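Local coordinates for protein putative oxidoreductase FAD-binding subunit (Sulfolobus tokodaii, PDB 4ZOH) that probably serves as the FAD-binding subunit of a molybdenum-containing oxidoreductase, holding a flavin that would relay electrons within the enzyme, at residues F6-P11 against I50-R55; N67-G72 against I164-F169; D127-I132 against V140-S145. One frame throughout, in Å; residues are numbered along the deposited sequence.

Contact 1: residues F6-P11 against I50-R55; sequences FGYVIP and IVEIRR
Tyr-8 and Val-9 pair in parallel with Ile-50 and Val-51, joining an outer strand of the chain's three-stranded parallel sheet to its central strand. Three backbone hydrogen bonds stitch the pair: Ile-50 N to Gly-7 O, Val-9 N to Ile-50 O at 3.0 Å, and Glu-52 N to Val-9 O at 2.8 Å. On the face that carries Tyr-8 and Ile-50, Ile-50 sends its two branches to different rings. CG1, anti to the carbonyl carbon (chi1 -69°), sits over a face of the Phe-6 ring, 3.9 Å from its centroid, a CH-pi contact displaced toward the rim. CG2 meets Tyr-8 CE1 at 3.8 Å. Leu-30 of the neighbouring strand packs on both Tyr-8 and Ile-50. The small parallel sheet, with helices 14-23 and 36-41 packed against it, is consistent with the FAD-binding domain of the molybdopterin dehydrogenase family. On the face with helix 14-23, Val-9 CG2 and Val-51 CG2 lie side by side at 4.2 Å, backed by Phe-20 and Leu-21. Farther along, Tyr-8 OH is directed at Glu-52 OE1, which lies at the ring edge in its plane, the carboxylate turned 73° from the ring; this hydrogen bond is modelled very short, its length doubtful. The other carboxylate oxygen, Glu-52 OE2, forms a salt bridge with Arg-55 NE at 2.8 Å, its hydrogen bond being weak and bent. Pro-11 CD rests 3.2 Å from Glu-52 O. Beyond Tyr-8, Val-9 and Ile-10, a strand of another protein chain continues the sheet in antiparallel fashion.

Contact 2: residues N67-G72 against I164-F169; sequences NLYKIG and IQVPTF
Thr-168 reaches back across the end of the strand pair to Asn-67 and Tyr-69. Its CB lies 3.8 Å from Tyr-69 CE2. From there CG2, anti to the carbonyl carbon, passes 3.5 Å from Asn-67 C and lies over a face of the Tyr-69 ring, 4.0 Å from the centroid and 29° off the normal, a CH-pi contact in which the two side chains meet at about a right angle. The other branch, OG1, held between the backbone N and the carbonyl carbon (chi1 47°), passes 3.5 Å from Asn-67 CA and hydrogen-bonds a diethylene glycol, probably from the crystallisation liquor. Next to this strand end runs an antiparallel ladder between strands 68-72 and 160-167, part of the five-stranded antiparallel sheet of the FAD-binding fold. Tyr-69 with Val-166 and Ile-71 with Ile-164 are its hydrogen-bonded pairs; Ile-71 N to Ile-164 O measures 2.7 Å. Their side chains share one face, where Val-166 CG2 meets Tyr-69 CB at 3.8 Å and helices 106-112 and 119-125 cover the isoleucines and Val-166. On the other face Leu-68 CD2 lies 3.6 Å from Gln-165 OE1, while Gln-165 NE2 hydrogen-bonds Glu-163 OE1.

Contact 3: residues D127-I132 against V140-S145; sequences DAKVKI and VVNFKS
Val-130 and Val-141 form the hydrogen-bonded pair at the centre of this antiparallel contact, Val-130 N to Val-141 O at 3.0 Å and Val-141 N to Val-130 O at 3.1 Å. Val-141 CG2 leans onto Ile-132 CD1 at 3.9 Å, and Phe-146 packs on all three residues. Next to them Lys-129 runs across Val-140, its CB and CD both touching CG1 there. A bend at the last torsion (chi4 -46°) then brings Lys-129 NZ to 2.5 Å from Asn-142 OD1, a separation so short that its exact value is doubtful; the two side chains lie alongside one another. A water donates to that same OD1 and to Ala-128 O, bridging side chain and backbone. With an alanine at Lys-129, Val-140 CG1 would keep only the CB contact, and Asn-142 OD1 would probably be left with the water but without the nearby ammonium, its amide somewhat freer to turn. Ala-128 O also accepts the hydrogen bond from Phe-143 N at 2.8 Å, in the first turn of helix 143-146. The Phe-143 ring turns its edge to Val-130 CG2 at 4.2 Å and packs on Pro-120 and Leu-123 of helix 119-125. Asp-127 closes that helix in a Schellman motif and is salt-bridged to Arg-206 and Arg-218. Strands 129-134 and 137-142 thus make a beta hairpin at one border of the five-stranded sheet, its second strand leading straight into a short helix with Asn-142 at the N-cap position.

Contacts 2 and 3 are parts of one antiparallel sheet, their centres 11 Å apart: strand 160-167 of contact 2 is flanked by strand 129-134 of contact 3. Gln-165 O to Lys-129 N, at 2.7 Å, is a probable hydrogen bond between them, and Val-166 CG1 packs on Ala-128 CB at 3.6 Å. In sequence, both segments of contact 3 fall between those of contact 2. Contact 1 belongs to the separate parallel sheet, its centre about 28 Å from that of contact 2 and about 26 Å from that of contact 3. All three contacts lie near the FAD: Ile-53 of contact 1 touches it, while the side chains of Ile-50, Ile-164 and Ile-132 each lie about 7 Å from it.

Contact 1: residues F6-P11 against I50-R55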
loop_
_atom_site.group_PDB
_atom_site.type_symbol
_atom_site.label_atom_id
_atom_site.label_comp_id
_atom_site.label_asym_id
_atom_site.label_seq_id
_atom_site.Cartn_x
_atom_site.Cartn_y
_atom_site.Cartn_z
ATOM N N PHE B 6 4.724 -11.438 28.896
ATOM C CA PHE B 6 5.253 -12.365 29.817
ATOM C C PHE B 6 6.677 -12.673 29.356
ATOM O O PHE B 6 7.015 -12.456 28.180
ATOM C CB PHE B 6 4.367 -13.627 29.905
ATOM C CG PHE B 6 4.088 -14.297 28.559
ATOM C CD1 PHE B 6 5.086 -15.008 27.887
ATOM C CD2 PHE B 6 2.798 -14.191 27.962
ATOM C CE1 PHE B 6 4.808 -15.606 26.657
ATOM C CE2 PHE B 6 2.507 -14.813 26.744
ATOM C CZ PHE B 6 3.499 -15.529 26.102
ATOM N N GLY B 7 7.525 -13.118 30.286
ATOM C CA GLY B 7 8.838 -13.578 29.949
ATOM C C GLY B 7 8.760 -15.008 29.467
ATOM O O GLY B 7 7.733 -15.656 29.603
ATOM N N TYR B 8 9.861 -15.503 28.925
ATOM C CA TYR B 8 9.924 -16.796 28.322
ATOM C C TYR B 8 11.281 -17.416 28.587
ATOM O O TYR B 8 12.323 -16.723 28.521
ATOM C CB TYR B 8 9.782 -16.646 26.803
ATOM C CG TYR B 8 9.390 -17.893 26.007
ATOM C CD1 TYR B 8 8.046 -18.262 25.885
ATOM C CD2 TYR B 8 10.336 -18.644 25.348
ATOM C CE1 TYR B 8 7.666 -19.359 25.115
ATOM C CE2 TYR B 8 9.973 -19.742 24.586
ATOM C CZ TYR B 8 8.624 -20.076 24.490
ATOM O OH TYR B 8 8.233 -21.124 23.747
ATOM N N VAL B 9 11.267 -18.739 28.799
ATOM C CA VAL B 9 12.466 -19.533 29.151
ATOM C C VAL B 9 12.562 -20.704 28.220
ATOM O O VAL B 9 11.569 -21.443 28.046
ATOM C CB VAL B 9 12.344 -20.128 30.580
ATOM C CG1 VAL B 9 13.620 -20.844 30.997
ATOM C CG2 VAL B 9 11.953 -19.065 31.584
ATOM N N ILE B 10 13.741 -20.880 27.636
ATOM C CA ILE B 10 14.041 -22.038 26.817
ATOM C C ILE B 10 15.164 -22.730 27.587
ATOM O O ILE B 10 16.313 -22.325 27.461
ATOM C CB ILE B 10 14.544 -21.682 25.389
ATOM C CG1 ILE B 10 13.572 -20.751 24.661
ATOM C CG2 ILE B 10 14.824 -22.966 24.578
ATOM C CD1 ILE B 10 14.119 -20.182 23.362
ATOM N N PRO B 11 14.827 -23.741 28.413
ATOM C CA PRO B 11 15.830 -24.448 29.214
ATOM C C PRO B 11 16.554 -25.536 28.413
ATOM O O PRO B 11 15.965 -26.112 27.510
ATOM C CB PRO B 11 14.994 -25.035 30.347
ATOM C CG PRO B 11 13.661 -25.276 29.732
ATOM C CD PRO B 11 13.459 -24.203 28.704
ATOM N N ILE B 50 6.576 -17.991 30.721
ATOM C CA ILE B 50 6.188 -19.249 30.166
ATOM C C ILE B 50 7.503 -20.025 29.985
ATOM O O ILE B 50 8.458 -19.507 29.393
ATOM C CB ILE B 50 5.445 -19.042 28.819
ATOM C CG1 ILE B 50 4.069 -18.390 29.017
ATOM C CG2 ILE B 50 5.390 -20.329 27.999
ATOM C CD1 ILE B 50 3.138 -19.084 29.989
ATOM N N VAL B 51 7.539 -21.266 30.466
ATOM C CA VAL B 51 8.734 -22.110 30.339
ATOM C C VAL B 51 8.488 -23.162 29.254
ATOM O O VAL B 51 7.536 -23.961 29.353
ATOM C CB VAL B 51 9.033 -22.786 31.706
ATOM C CG1 VAL B 51 10.263 -23.683 31.664
ATOM C CG2 VAL B 51 9.039 -21.754 32.823
ATOM N N GLU B 52 9.361 -23.207 28.253
ATOM C CA GLU B 52 9.117 -24.089 27.105
ATOM C C GLU B 52 9.662 -25.503 27.363
ATOM O O GLU B 52 10.852 -25.683 27.466
ATOM C CB GLU B 52 9.641 -23.472 25.766
ATOM C CG GLU B 52 9.492 -24.390 24.569
ATOM C CD GLU B 52 10.075 -23.851 23.281
ATOM O OE1 GLU B 52 9.881 -22.660 22.900
ATOM O OE2 GLU B 52 10.709 -24.645 22.608
ATOM N N ILE B 53 8.793 -26.499 27.425
ATOM C CA ILE B 53 9.255 -27.876 27.705
ATOM C C ILE B 53 9.216 -28.728 26.469
ATOM O O ILE B 53 9.725 -29.826 26.473
ATOM C CB ILE B 53 8.513 -28.518 28.898
ATOM C CG1 ILE B 53 7.012 -28.701 28.598
ATOM C CG2 ILE B 53 8.722 -27.673 30.166
ATOM C CD1 ILE B 53 6.340 -29.701 29.538
ATOM N N ARG B 54 8.674 -28.157 25.390
ATOM C CA ARG B 54 8.331 -28.843 24.128
ATOM C C ARG B 54 9.479 -29.553 23.474
ATOM O O ARG B 54 9.255 -30.509 22.787
ATOM C CB ARG B 54 7.863 -27.847 23.071
ATOM C CG ARG B 54 6.694 -26.948 23.386
ATOM C CD ARG B 54 6.292 -26.112 22.141
ATOM N NE ARG B 54 6.486 -26.862 20.875
ATOM C CZ ARG B 54 5.596 -27.708 20.353
ATOM N NH1 ARG B 54 5.852 -28.354 19.215
ATOM N NH2 ARG B 54 4.449 -27.922 20.989
ATOM N N ARG B 55 10.701 -29.064 23.639
ATOM C CA ARG B 55 11.834 -29.642 22.891
ATOM C C ARG B 55 12.504 -30.825 23.601
ATOM O O ARG B 55 13.517 -31.311 23.097
ATOM C CB ARG B 55 12.902 -28.570 22.543
ATOM C CG ARG B 55 12.360 -27.400 21.724
ATOM C CD ARG B 55 13.402 -26.326 21.426
ATOM N NE ARG B 55 12.734 -25.209 20.759
ATOM C CZ ARG B 55 12.611 -25.079 19.442
ATOM N NH1 ARG B 55 13.172 -25.959 18.638
ATOM N NH2 ARG B 55 11.960 -24.025 18.916
#

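Contact 2: residues N67-G72 against I164-F169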
loop_
_atom_site.group_PDB
_atom_site.type_symbol
_atom_site.label_atom_id
_atom_site.label_comp_id
_atom_site.label_asym_id
_atom_site.label_seq_id
_atom_site.Cartn_x
_atom_site.Cartn_y
_atom_site.Cartn_z
ATOM N N ASN B 67 3.169 -55.555 30.985
ATOM C CA ASN B 67 1.730 -55.362 30.842
ATOM C C ASN B 67 1.340 -53.886 31.219
ATOM O O ASN B 67 0.225 -53.590 31.707
ATOM C CB ASN B 67 1.036 -56.392 31.732
ATOM C CG ASN B 67 1.670 -56.471 33.119
ATOM O OD1 ASN B 67 2.005 -55.450 33.746
ATOM N ND2 ASN B 67 1.867 -57.692 33.596
ATOM N N LEU B 68 2.290 -52.973 31.021
ATOM C CA LEU B 68 2.039 -51.535 31.077
ATOM C C LEU B 68 2.429 -50.912 29.761
ATOM O O LEU B 68 3.446 -51.271 29.188
ATOM C CB LEU B 68 2.832 -50.897 32.197
ATOM C CG LEU B 68 2.048 -50.573 33.472
ATOM C CD1 LEU B 68 1.570 -51.824 34.156
ATOM C CD2 LEU B 68 2.924 -49.759 34.428
ATOM N N TYR B 69 1.593 -50.015 29.260
ATOM C CA TYR B 69 2.047 -48.986 28.337
ATOM C C TYR B 69 2.524 -47.778 29.133
ATOM O O TYR B 69 1.838 -47.338 30.078
ATOM C CB TYR B 69 0.929 -48.550 27.444
ATOM C CG TYR B 69 0.514 -49.522 26.377
ATOM C CD1 TYR B 69 1.282 -49.675 25.239
ATOM C CD2 TYR B 69 -0.721 -50.245 26.483
ATOM C CE1 TYR B 69 0.867 -50.512 24.207
ATOM C CE2 TYR B 69 -1.138 -51.110 25.472
ATOM C CZ TYR B 69 -0.345 -51.232 24.346
ATOM O OH TYR B 69 -0.697 -52.056 23.333
ATOM N N LYS B 70 3.722 -47.293 28.788
ATOM C CA LYS B 70 4.242 -46.057 29.354
ATOM C C LYS B 70 4.260 -45.002 28.242
ATOM O O LYS B 70 4.722 -45.259 27.105
ATOM C CB LYS B 70 5.617 -46.272 29.984
ATOM C CG LYS B 70 5.643 -47.484 30.885
ATOM C CD LYS B 70 6.714 -47.381 31.921
ATOM C CE LYS B 70 6.538 -48.535 32.883
ATOM N NZ LYS B 70 7.587 -48.433 33.906
ATOM N N ILE B 71 3.663 -43.849 28.568
ATOM C CA ILE B 71 3.356 -42.846 27.563
ATOM C C ILE B 71 4.028 -41.581 28.008
ATOM O O ILE B 71 3.690 -41.041 29.076
ATOM C CB ILE B 71 1.829 -42.590 27.396
ATOM C CG1 ILE B 71 1.109 -43.866 27.034
ATOM C CG2 ILE B 71 1.562 -41.469 26.348
ATOM C CD1 ILE B 71 -0.255 -43.882 27.650
ATOM N N GLY B 72 4.952 -41.082 27.194
ATOM C CA GLY B 72 5.622 -39.817 27.570
ATOM C C GLY B 72 4.618 -38.679 27.633
ATOM O O GLY B 72 3.738 -38.601 26.766
ATOM N N ILE B 164 2.459 -41.106 31.647
ATOM C CA ILE B 164 1.186 -41.711 31.967
ATOM C C ILE B 164 1.384 -43.198 31.751
ATOM O O ILE B 164 1.997 -43.620 30.702
ATOM C CB ILE B 164 -0.002 -41.162 31.105
ATOM C CG1 ILE B 164 -0.347 -39.701 31.455
ATOM C CG2 ILE B 164 -1.288 -41.935 31.429
ATOM C CD1 ILE B 164 0.713 -38.655 31.113
ATOM N N GLN B 165 0.927 -43.969 32.762
ATOM C CA GLN B 165 0.915 -45.487 32.724
ATOM C C GLN B 165 -0.487 -46.088 32.767
ATOM O O GLN B 165 -1.370 -45.660 33.543
ATOM C CB GLN B 165 1.667 -46.022 33.928
ATOM C CG GLN B 165 3.179 -45.811 33.896
ATOM C CD GLN B 165 3.720 -45.886 35.302
ATOM O OE1 GLN B 165 3.162 -46.617 36.131
ATOM N NE2 GLN B 165 4.763 -45.107 35.605
ATOM N N VAL B 166 -0.700 -47.066 31.911
ATOM C CA VAL B 166 -1.975 -47.779 31.826
ATOM C C VAL B 166 -1.661 -49.279 31.620
ATOM O O VAL B 166 -0.638 -49.614 31.005
ATOM C CB VAL B 166 -2.866 -47.255 30.650
ATOM C CG1 VAL B 166 -3.391 -45.827 30.926
ATOM C CG2 VAL B 166 -2.186 -47.388 29.288
ATOM N N PRO B 167 -2.548 -50.189 32.100
ATOM C CA PRO B 167 -2.383 -51.615 31.780
ATOM C C PRO B 167 -2.556 -51.812 30.271
ATOM O O PRO B 167 -3.107 -50.934 29.582
ATOM C CB PRO B 167 -3.545 -52.281 32.545
ATOM C CG PRO B 167 -3.900 -51.301 33.629
ATOM C CD PRO B 167 -3.708 -49.947 32.986
ATOM N N THR B 168 -2.138 -52.958 29.747
ATOM C CA THR B 168 -2.193 -53.191 28.302
ATOM C C THR B 168 -3.513 -53.681 27.722
ATOM O O THR B 168 -3.696 -53.657 26.494
ATOM C CB THR B 168 -1.101 -54.147 27.827
ATOM O OG1 THR B 168 -1.087 -55.261 28.699
ATOM C CG2 THR B 168 0.208 -53.465 27.909
ATOM N N PHE B 169 -4.415 -54.136 28.607
ATOM C CA PHE B 169 -5.781 -54.621 28.258
ATOM C C PHE B 169 -5.867 -55.506 27.041
ATOM O O PHE B 169 -6.791 -55.327 26.229
ATOM C CB PHE B 169 -6.772 -53.458 28.131
ATOM C CG PHE B 169 -6.891 -52.644 29.375
ATOM C CD1 PHE B 169 -7.693 -53.082 30.428
ATOM C CD2 PHE B 169 -6.201 -51.443 29.497
ATOM C CE1 PHE B 169 -7.772 -52.336 31.590
ATOM C CE2 PHE B 169 -6.296 -50.672 30.636
ATOM C CZ PHE B 169 -7.076 -51.131 31.690
#

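Contact 3: residues D127-I132 against V140-S145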
loop_
_atom_site.group_PDB
_atom_site.type_symbol
_atom_site.label_atom_id
_atom_site.label_comp_id
_atom_site.label_asym_id
_atom_site.label_seq_id
_atom_site.Cartn_x
_atom_site.Cartn_y
_atom_site.Cartn_z
ATOM N N ASP B 127 -7.728 -47.235 35.263
ATOM C CA ASP B 127 -6.834 -47.137 36.468
ATOM C C ASP B 127 -5.421 -46.677 36.070
ATOM O O ASP B 127 -4.395 -47.184 36.573
ATOM C CB ASP B 127 -6.749 -48.415 37.367
ATOM C CG ASP B 127 -8.108 -49.080 37.636
ATOM O OD1 ASP B 127 -9.055 -48.384 38.063
ATOM O OD2 ASP B 127 -8.224 -50.309 37.376
ATOM N N ALA B 128 -5.386 -45.707 35.146
ATOM C CA ALA B 128 -4.154 -45.047 34.747
ATOM C C ALA B 128 -3.384 -44.513 35.953
ATOM O O ALA B 128 -4.006 -44.152 36.999
ATOM C CB ALA B 128 -4.474 -43.898 33.811
ATOM N N LYS B 129 -2.044 -44.437 35.800
ATOM C CA LYS B 129 -1.206 -43.704 36.775
ATOM C C LYS B 129 -0.330 -42.611 36.127
ATOM O O LYS B 129 0.133 -42.766 34.991
ATOM C CB LYS B 129 -0.256 -44.672 37.506
ATOM C CG LYS B 129 -0.918 -45.748 38.355
ATOM C CD LYS B 129 0.156 -46.627 39.036
ATOM C CE LYS B 129 -0.440 -47.840 39.751
ATOM N NZ LYS B 129 -1.625 -47.455 40.573
ATOM N N VAL B 130 -0.013 -41.599 36.941
ATOM C CA VAL B 130 0.657 -40.361 36.548
ATOM C C VAL B 130 2.012 -40.308 37.257
ATOM O O VAL B 130 2.066 -40.251 38.488
ATOM C CB VAL B 130 -0.177 -39.110 36.900
ATOM C CG1 VAL B 130 0.459 -37.834 36.315
ATOM C CG2 VAL B 130 -1.643 -39.249 36.435
ATOM N N LYS B 131 3.102 -40.395 36.480
ATOM C CA LYS B 131 4.429 -40.181 37.030
ATOM C C LYS B 131 4.653 -38.669 37.039
ATOM O O LYS B 131 4.525 -38.016 36.001
ATOM C CB LYS B 131 5.501 -40.919 36.223
ATOM C CG LYS B 131 6.944 -40.711 36.719
ATOM C CD LYS B 131 7.920 -41.582 35.952
ATOM C CE LYS B 131 7.780 -43.074 36.322
ATOM N NZ LYS B 131 8.636 -44.011 35.515
ATOM N N ILE B 132 4.958 -38.135 38.223
ATOM C CA ILE B 132 5.213 -36.717 38.458
ATOM C C ILE B 132 6.681 -36.544 38.786
ATOM O O ILE B 132 7.181 -37.224 39.679
ATOM C CB ILE B 132 4.343 -36.180 39.608
ATOM C CG1 ILE B 132 2.869 -36.412 39.296
ATOM C CG2 ILE B 132 4.654 -34.712 39.875
ATOM C CD1 ILE B 132 1.902 -36.084 40.426
ATOM N N VAL B 140 4.649 -41.450 41.809
ATOM C CA VAL B 140 3.635 -42.104 40.959
ATOM C C VAL B 140 2.356 -42.089 41.772
ATOM O O VAL B 140 2.361 -42.440 42.946
ATOM C CB VAL B 140 4.056 -43.519 40.453
ATOM C CG1 VAL B 140 3.067 -44.071 39.433
ATOM C CG2 VAL B 140 5.420 -43.480 39.817
ATOM N N VAL B 141 1.288 -41.564 41.189
ATOM C CA VAL B 141 -0.001 -41.503 41.873
ATOM C C VAL B 141 -1.056 -42.110 40.945
ATOM O O VAL B 141 -0.815 -42.289 39.751
ATOM C CB VAL B 141 -0.381 -40.076 42.328
ATOM C CG1 VAL B 141 0.602 -39.540 43.368
ATOM C CG2 VAL B 141 -0.484 -39.144 41.130
ATOM N N ASN B 142 -2.217 -42.425 41.503
ATOM C CA ASN B 142 -3.348 -42.977 40.752
ATOM C C ASN B 142 -4.066 -41.839 40.080
ATOM O O ASN B 142 -4.237 -40.763 40.718
ATOM C CB ASN B 142 -4.336 -43.672 41.707
ATOM C CG ASN B 142 -3.805 -44.990 42.215
ATOM O OD1 ASN B 142 -3.383 -45.853 41.435
ATOM N ND2 ASN B 142 -3.789 -45.138 43.528
ATOM N N PHE B 143 -4.508 -42.074 38.829
ATOM C CA PHE B 143 -5.199 -40.994 38.096
ATOM C C PHE B 143 -6.279 -40.410 39.001
ATOM O O PHE B 143 -6.433 -39.166 39.041
ATOM C CB PHE B 143 -5.754 -41.366 36.683
ATOM C CG PHE B 143 -6.443 -40.205 36.004
ATOM C CD1 PHE B 143 -5.689 -39.169 35.416
ATOM C CD2 PHE B 143 -7.834 -40.089 36.021
ATOM C CE1 PHE B 143 -6.321 -38.061 34.856
ATOM C CE2 PHE B 143 -8.481 -39.004 35.452
ATOM C CZ PHE B 143 -7.719 -37.980 34.866
ATOM N N LYS B 144 -6.966 -41.273 39.776
ATOM C CA LYS B 144 -8.104 -40.804 40.569
ATOM C C LYS B 144 -7.740 -39.747 41.585
ATOM O O LYS B 144 -8.511 -38.801 41.807
ATOM C CB LYS B 144 -8.893 -41.930 41.267
ATOM C CG LYS B 144 -10.134 -41.353 41.950
ATOM C CD LYS B 144 -10.739 -42.308 42.959
ATOM C CE LYS B 144 -12.106 -41.822 43.364
ATOM N NZ LYS B 144 -12.829 -42.995 43.922
ATOM N N SER B 145 -6.572 -39.909 42.193
ATOM C CA SER B 145 -6.100 -38.978 43.206
ATOM C C SER B 145 -5.458 -37.745 42.591
ATOM O O SER B 145 -5.439 -36.689 43.228
ATOM C CB SER B 145 -5.075 -39.663 44.120
ATOM O OG SER B 145 -5.540 -40.948 44.521
HETATM O O HOH W 1 -5.233 -45.636 39.186
#